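Local structure of hypothetical protein Atu1826 (Agrobacterium tumefaciens, 2I3D) at residues H56-G61 / N157-S162; I135-L140 / F149-P154. The protein is of unknown function but is a putative alpha/beta hydrolase, related in sequence to the X-Pro dipeptidyl-peptidases of the S15 family. All blocks are in the same frame, centred on the assembly; numbering follows the deposited sequence.

Contact 1: residues H56-G61 / N157-S162; sequences HPQFGG and NTYDFS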
loop_
_atom_site.group_PDB
_atom_site.type_symbol
_atom_site.label_atom_id
_atom_site.label_comp_id
_atom_site.label_asym_id
_atom_site.label_seq_id
_atom_site.Cartn_x
_atom_site.Cartn_y
_atom_site.Cartn_z
ATOM N N HIS B 56 -8.703 2.756 6.339
ATOM C CA HIS B 56 -8.433 3.405 7.629
ATOM C C HIS B 56 -6.909 3.524 7.835
ATOM O O HIS B 56 -6.145 2.655 7.392
ATOM C CB HIS B 56 -9.023 2.535 8.725
ATOM C CG HIS B 56 -9.117 3.201 10.050
ATOM N ND1 HIS B 56 -8.030 3.349 10.888
ATOM C CD2 HIS B 56 -10.190 3.690 10.717
ATOM C CE1 HIS B 56 -8.433 3.932 12.009
ATOM N NE2 HIS B 56 -9.737 4.155 11.924
ATOM N N PRO B 57 -6.456 4.591 8.513
ATOM C CA PRO B 57 -4.997 4.651 8.795
ATOM C C PRO B 57 -4.418 3.485 9.611
ATOM O O PRO B 57 -3.187 3.228 9.536
ATOM C CB PRO B 57 -4.819 5.982 9.532
ATOM C CG PRO B 57 -6.201 6.357 10.043
ATOM C CD PRO B 57 -7.178 5.791 8.980
ATOM N N GLN B 58 -5.242 2.752 10.351
ATOM C CA GLN B 58 -4.699 1.619 11.113
ATOM C C GLN B 58 -4.170 0.529 10.168
ATOM O O GLN B 58 -3.296 -0.280 10.553
ATOM C CB GLN B 58 -5.721 1.055 12.091
ATOM C CG GLN B 58 -6.777 0.130 11.462
ATOM C CD GLN B 58 -7.887 -0.215 12.436
ATOM O OE1 GLN B 58 -7.679 -0.178 13.658
ATOM N NE2 GLN B 58 -9.082 -0.541 11.910
ATOM N N PHE B 59 -4.721 0.477 8.956
ATOM C CA PHE B 59 -4.269 -0.501 7.941
ATOM C C PHE B 59 -3.417 0.184 6.895
ATOM O O PHE B 59 -3.269 -0.314 5.779
ATOM C CB PHE B 59 -5.464 -1.231 7.302
ATOM C CG PHE B 59 -6.184 -2.136 8.250
ATOM C CD1 PHE B 59 -5.523 -3.231 8.816
ATOM C CD2 PHE B 59 -7.503 -1.887 8.619
ATOM C CE1 PHE B 59 -6.175 -4.095 9.704
ATOM C CE2 PHE B 59 -8.167 -2.748 9.539
ATOM C CZ PHE B 59 -7.496 -3.846 10.076
ATOM N N GLY B 60 -2.878 1.340 7.262
ATOM C CA GLY B 60 -1.971 2.076 6.392
ATOM C C GLY B 60 -2.671 2.785 5.225
ATOM O O GLY B 60 -2.043 3.046 4.200
ATOM N N GLY B 61 -3.961 3.119 5.389
ATOM C CA GLY B 61 -4.729 3.754 4.300
ATOM C C GLY B 61 -4.253 5.177 3.979
ATOM O O GLY B 61 -4.155 6.021 4.888
ATOM N N ASN B 157 -18.609 -6.766 9.618
ATOM C CA ASN B 157 -18.487 -7.202 10.996
ATOM C C ASN B 157 -17.947 -6.080 11.898
ATOM O O ASN B 157 -18.090 -6.160 13.109
ATOM C CB ASN B 157 -17.570 -8.466 11.092
ATOM C CG ASN B 157 -16.154 -8.253 10.486
ATOM O OD1 ASN B 157 -15.961 -7.443 9.589
ATOM N ND2 ASN B 157 -15.137 -8.979 11.038
ATOM N N THR B 158 -17.322 -5.052 11.300
ATOM C CA THR B 158 -16.692 -3.949 12.056
ATOM C C THR B 158 -17.463 -2.635 11.931
ATOM O O THR B 158 -17.493 -1.819 12.887
ATOM C CB THR B 158 -15.253 -3.709 11.497
ATOM O OG1 THR B 158 -14.514 -4.936 11.542
ATOM C CG2 THR B 158 -14.544 -2.584 12.271
ATOM N N TYR B 159 -18.025 -2.404 10.744
ATOM C CA TYR B 159 -18.787 -1.177 10.460
ATOM C C TYR B 159 -20.188 -1.604 10.059
ATOM O O TYR B 159 -20.375 -2.686 9.475
ATOM C CB TYR B 159 -18.139 -0.362 9.337
ATOM C CG TYR B 159 -16.757 0.106 9.751
ATOM C CD1 TYR B 159 -16.598 1.054 10.770
ATOM C CD2 TYR B 159 -15.615 -0.371 9.126
ATOM C CE1 TYR B 159 -15.361 1.500 11.155
ATOM C CE2 TYR B 159 -14.339 0.069 9.534
ATOM C CZ TYR B 159 -14.238 0.978 10.559
ATOM O OH TYR B 159 -12.990 1.426 10.931
ATOM N N ASP B 160 -21.144 -0.747 10.384
ATOM C CA ASP B 160 -22.562 -1.017 10.184
ATOM C C ASP B 160 -22.994 -0.687 8.740
ATOM O O ASP B 160 -23.060 0.470 8.346
ATOM C CB ASP B 160 -23.338 -0.166 11.201
ATOM C CG ASP B 160 -24.845 -0.314 11.080
ATOM O OD1 ASP B 160 -25.315 -1.320 10.468
ATOM O OD2 ASP B 160 -25.548 0.586 11.627
ATOM N N PHE B 161 -23.358 -1.704 7.963
ATOM C CA PHE B 161 -23.863 -1.459 6.582
ATOM C C PHE B 161 -25.395 -1.471 6.462
ATOM O O PHE B 161 -25.935 -1.546 5.349
ATOM C CB PHE B 161 -23.279 -2.518 5.628
ATOM C CG PHE B 161 -21.843 -2.260 5.268
ATOM C CD1 PHE B 161 -21.501 -1.800 4.012
ATOM C CD2 PHE B 161 -20.834 -2.545 6.190
ATOM C CE1 PHE B 161 -20.148 -1.558 3.668
ATOM C CE2 PHE B 161 -19.450 -2.359 5.888
ATOM C CZ PHE B 161 -19.107 -1.860 4.597
ATOM N N SER B 162 -26.089 -1.462 7.602
ATOM C CA SER B 162 -27.502 -1.747 7.557
ATOM C C SER B 162 -28.268 -0.519 7.021
ATOM O O SER B 162 -29.457 -0.644 6.713
ATOM C CB SER B 162 -28.020 -2.241 8.909
ATOM O OG SER B 162 -28.148 -1.167 9.732
HETATM O O HOH W 1 -10.780 -0.133 9.560
#
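His56 and Tyr159 are brought together by their first torsions: His56 carries CG anti to the backbone N (chi1 -166°), which sends the ring across to the other loop, while Tyr159 has CG anti to its own carbonyl carbon (chi1 -63°) and extends its phenol back. Both loops belong to an alpha/beta-hydrolase fold: segment 56-61 comes after strand 49-53, and segment 157-162 lies in the loop that leaves strand 146-152. Loops at the C-terminal ends of such strands commonly line the active site in this fold. The two side chains cross at about a right angle, and the hydroxyl does the touching: Tyr159 OH lies 3.6 Å from His56 CD2, a van der Waals approach oblique to the imidazole. With 69 Å² buried in all and the nearest CA atoms, those of His56 and Tyr159, 11.7 Å apart, the loops meet through side chains alone. A water carries the polar part of the link. It accepts from Gln58 NE2 at 2.9 Å and lies 3.0 Å from Tyr159 OH, in the plane of the phenol ring and at its edge.

The imidazole is steadied from its own loop, where Pro57 CD lies over the rim of one face and Gln58 NE2, farther off, over the rim of the other. Phe97 adds an edge-to-face partner to His56; Tyr159 stacks on Trp134 and meets Phe131 edge-to-face. The turn behind the histidine is tied by His56 O, which accepts from both Phe59 N and Gly61 N. Rotation of the imidazole is restrained by a nearly straight bond (167°), in which Gln58 N donates to His56 ND1 at 2.9 Å, in the ring plane.

Contact 2: residues I135-L140 / F149-P154; sequences IGMQLL and FMSIAP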
loop_
_atom_site.group_PDB
_atom_site.type_symbol
_atom_site.label_atom_id
_atom_site.label_comp_id
_atom_site.label_asym_id
_atom_site.label_seq_id
_atom_site.Cartn_x
_atom_site.Cartn_y
_atom_site.Cartn_z
ATOM N N ILE B 135 -17.455 4.091 3.779
ATOM C CA ILE B 135 -17.764 5.482 3.410
ATOM C C ILE B 135 -18.386 5.590 1.993
ATOM O O ILE B 135 -19.380 6.312 1.781
ATOM C CB ILE B 135 -16.524 6.385 3.523
ATOM C CG1 ILE B 135 -15.884 6.268 4.934
ATOM C CG2 ILE B 135 -16.889 7.861 3.117
ATOM C CD1 ILE B 135 -16.780 6.860 6.066
ATOM N N GLY B 136 -17.844 4.829 1.026
ATOM C CA GLY B 136 -18.360 4.892 -0.323
ATOM C C GLY B 136 -19.826 4.500 -0.431
ATOM O O GLY B 136 -20.616 5.147 -1.148
HETATM N N MSE B 137 -20.197 3.443 0.276
HETATM C CA MSE B 137 -21.590 2.990 0.190
HETATM C C MSE B 137 -22.529 3.972 0.911
HETATM O O MSE B 137 -23.700 4.106 0.521
HETATM C CB MSE B 137 -21.756 1.524 0.612
HETATM C CG MSE B 137 -20.957 0.576 -0.311
HETATM SE SE MSE B 137 -21.395 -1.295 -0.158
HETATM C CE MSE B 137 -22.977 -1.293 -1.326
ATOM N N GLN B 138 -22.020 4.660 1.943
ATOM C CA GLN B 138 -22.816 5.687 2.596
ATOM C C GLN B 138 -23.006 6.861 1.609
ATOM O O GLN B 138 -24.095 7.460 1.518
ATOM C CB GLN B 138 -22.126 6.167 3.865
ATOM C CG GLN B 138 -22.149 5.126 4.985
ATOM C CD GLN B 138 -21.442 5.653 6.233
ATOM O OE1 GLN B 138 -21.955 6.560 6.920
ATOM N NE2 GLN B 138 -20.231 5.126 6.491
ATOM N N LEU B 139 -21.962 7.195 0.858
ATOM C CA LEU B 139 -22.097 8.313 -0.090
ATOM C C LEU B 139 -23.110 7.931 -1.194
ATOM O O LEU B 139 -23.972 8.732 -1.583
ATOM C CB LEU B 139 -20.741 8.665 -0.687
ATOM C CG LEU B 139 -20.723 9.871 -1.635
ATOM C CD1 LEU B 139 -21.004 11.169 -0.849
ATOM C CD2 LEU B 139 -19.370 9.928 -2.349
ATOM N N LEU B 140 -23.008 6.688 -1.671
ATOM C CA LEU B 140 -23.940 6.123 -2.645
ATOM C C LEU B 140 -25.384 6.295 -2.183
ATOM O O LEU B 140 -26.246 6.762 -2.933
ATOM C CB LEU B 140 -23.627 4.622 -2.774
ATOM C CG LEU B 140 -24.615 3.734 -3.559
ATOM C CD1 LEU B 140 -24.482 4.055 -5.017
ATOM C CD2 LEU B 140 -24.353 2.269 -3.327
ATOM N N PHE B 149 -20.982 1.275 -8.093
ATOM C CA PHE B 149 -19.948 1.295 -7.069
ATOM C C PHE B 149 -19.073 0.058 -7.170
ATOM O O PHE B 149 -19.487 -0.959 -7.761
ATOM C CB PHE B 149 -20.568 1.329 -5.656
ATOM C CG PHE B 149 -21.372 0.066 -5.312
ATOM C CD1 PHE B 149 -20.754 -1.057 -4.763
ATOM C CD2 PHE B 149 -22.751 -0.002 -5.579
ATOM C CE1 PHE B 149 -21.485 -2.217 -4.465
ATOM C CE2 PHE B 149 -23.480 -1.141 -5.268
ATOM C CZ PHE B 149 -22.843 -2.262 -4.725
HETATM N N MSE B 150 -17.878 0.172 -6.577
HETATM C CA MSE B 150 -17.036 -0.972 -6.304
HETATM C C MSE B 150 -16.699 -0.896 -4.826
HETATM O O MSE B 150 -16.291 0.202 -4.339
HETATM C CB MSE B 150 -15.754 -0.876 -7.115
HETATM C CG MSE B 150 -15.992 -0.997 -8.591
HETATM SE SE MSE B 150 -14.231 -0.935 -9.450
HETATM C CE MSE B 150 -14.917 -0.970 -11.273
ATOM N N SER B 151 -16.870 -2.019 -4.117
ATOM C CA SER B 151 -16.528 -2.095 -2.684
ATOM C C SER B 151 -15.550 -3.235 -2.539
ATOM O O SER B 151 -15.939 -4.398 -2.654
ATOM C CB SER B 151 -17.757 -2.345 -1.821
ATOM O OG SER B 151 -18.517 -1.183 -1.749
ATOM N N ILE B 152 -14.284 -2.885 -2.317
ATOM C CA ILE B 152 -13.194 -3.835 -2.225
ATOM C C ILE B 152 -12.960 -4.096 -0.716
ATOM O O ILE B 152 -12.689 -3.159 0.055
ATOM C CB ILE B 152 -11.922 -3.286 -2.847
ATOM C CG1 ILE B 152 -12.128 -3.084 -4.352
ATOM C CG2 ILE B 152 -10.800 -4.287 -2.619
ATOM C CD1 ILE B 152 -13.011 -1.895 -4.807
ATOM N N ALA B 153 -13.092 -5.352 -0.315
ATOM C CA ALA B 153 -12.835 -5.754 1.092
ATOM C C ALA B 153 -13.682 -4.987 2.118
ATOM O O ALA B 153 -13.136 -4.464 3.087
ATOM C CB ALA B 153 -11.325 -5.611 1.485
ATOM N N PRO B 154 -15.005 -4.973 1.953
ATOM C CA PRO B 154 -15.846 -4.284 2.951
ATOM C C PRO B 154 -15.818 -5.043 4.308
ATOM O O PRO B 154 -15.510 -6.258 4.320
ATOM C CB PRO B 154 -17.235 -4.359 2.312
ATOM C CG PRO B 154 -17.242 -5.688 1.585
ATOM C CD PRO B 154 -15.800 -5.746 0.977
#
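One face of the Phe149 ring is taken by the terminal methyl of Met137, a selenomethionine, whose CE stands 3.5 Å above the plane and offset toward the rim. Its distance of 3.8 Å from the ring centroid, over the face, identifies a CH-pi contact. The selenium of Met137 approaches the same ring more obliquely, 4.9 Å from the centroid, as a Met-aromatic contact. Leu140 comes in obliquely instead, with CD2 at 3.6 Å from Phe149 CD2.

Phe149 holds CG between its backbone N and carbonyl carbon (chi1 65°), a crowded position that directs the ring toward the helix, where Met137 CE and Leu140 CD2 meet it. Met137 leaves the helix without pointing directly at the strand, but a bend at chi3 (82°) turns its methyl over the phenyl. Met137 was deposited in two conformers, and this geometry belongs to one of them. Farther along the strand, Ser151 points toward the helix, and in that conformer its OG comes to 3.3 Å from Met137 SE, a close approach that the second conformer leaves doubtful.

All four touching residues are buried, and 198 Å² is covered between the segments. The alternation of Phe149 and Ser151 toward the helix with Met150 away from it is that of a beta strand with a helix packed on one side. On the other side, Met150 meets helix 66-77 at Leu71, Leu74 and Phe75. The axes of helix 135-140 and strand 149-152 approach to 9.0 Å and run nearly antiparallel (156°), as expected in the beta-alpha-beta unit of strand 124-129, helix 131-142 and strand 146-152; strand 146-152 itself lies between strands 124-129 and 171-176, while helix 101-117 flanks helix 131-142 through Ile135, Gln138 and Leu139.

How the contacts relate
The contacts are neighbours, their centres about 11 Å apart: contact 2 is within the sheet-helix core, about 5 Å from the centre of the chain, whereas contact 1 is about 13 Å out, among the loops. Along the sequence contact 2 is nested inside the loop closed by contact 1. Phe161 joins them, with CZ 3.9 Å from Pro154 CB and CE1 4.0 Å from Met137 SE. A GxSxG pattern spanning the junction of strand 124-129 and helix 131-142 is consistent with a nucleophile elbow at Ser130, which with His212 and Asp179 would form a catalytic triad. His56 of contact 1 and Ser151 of contact 2 each lie near that elbow without touching it.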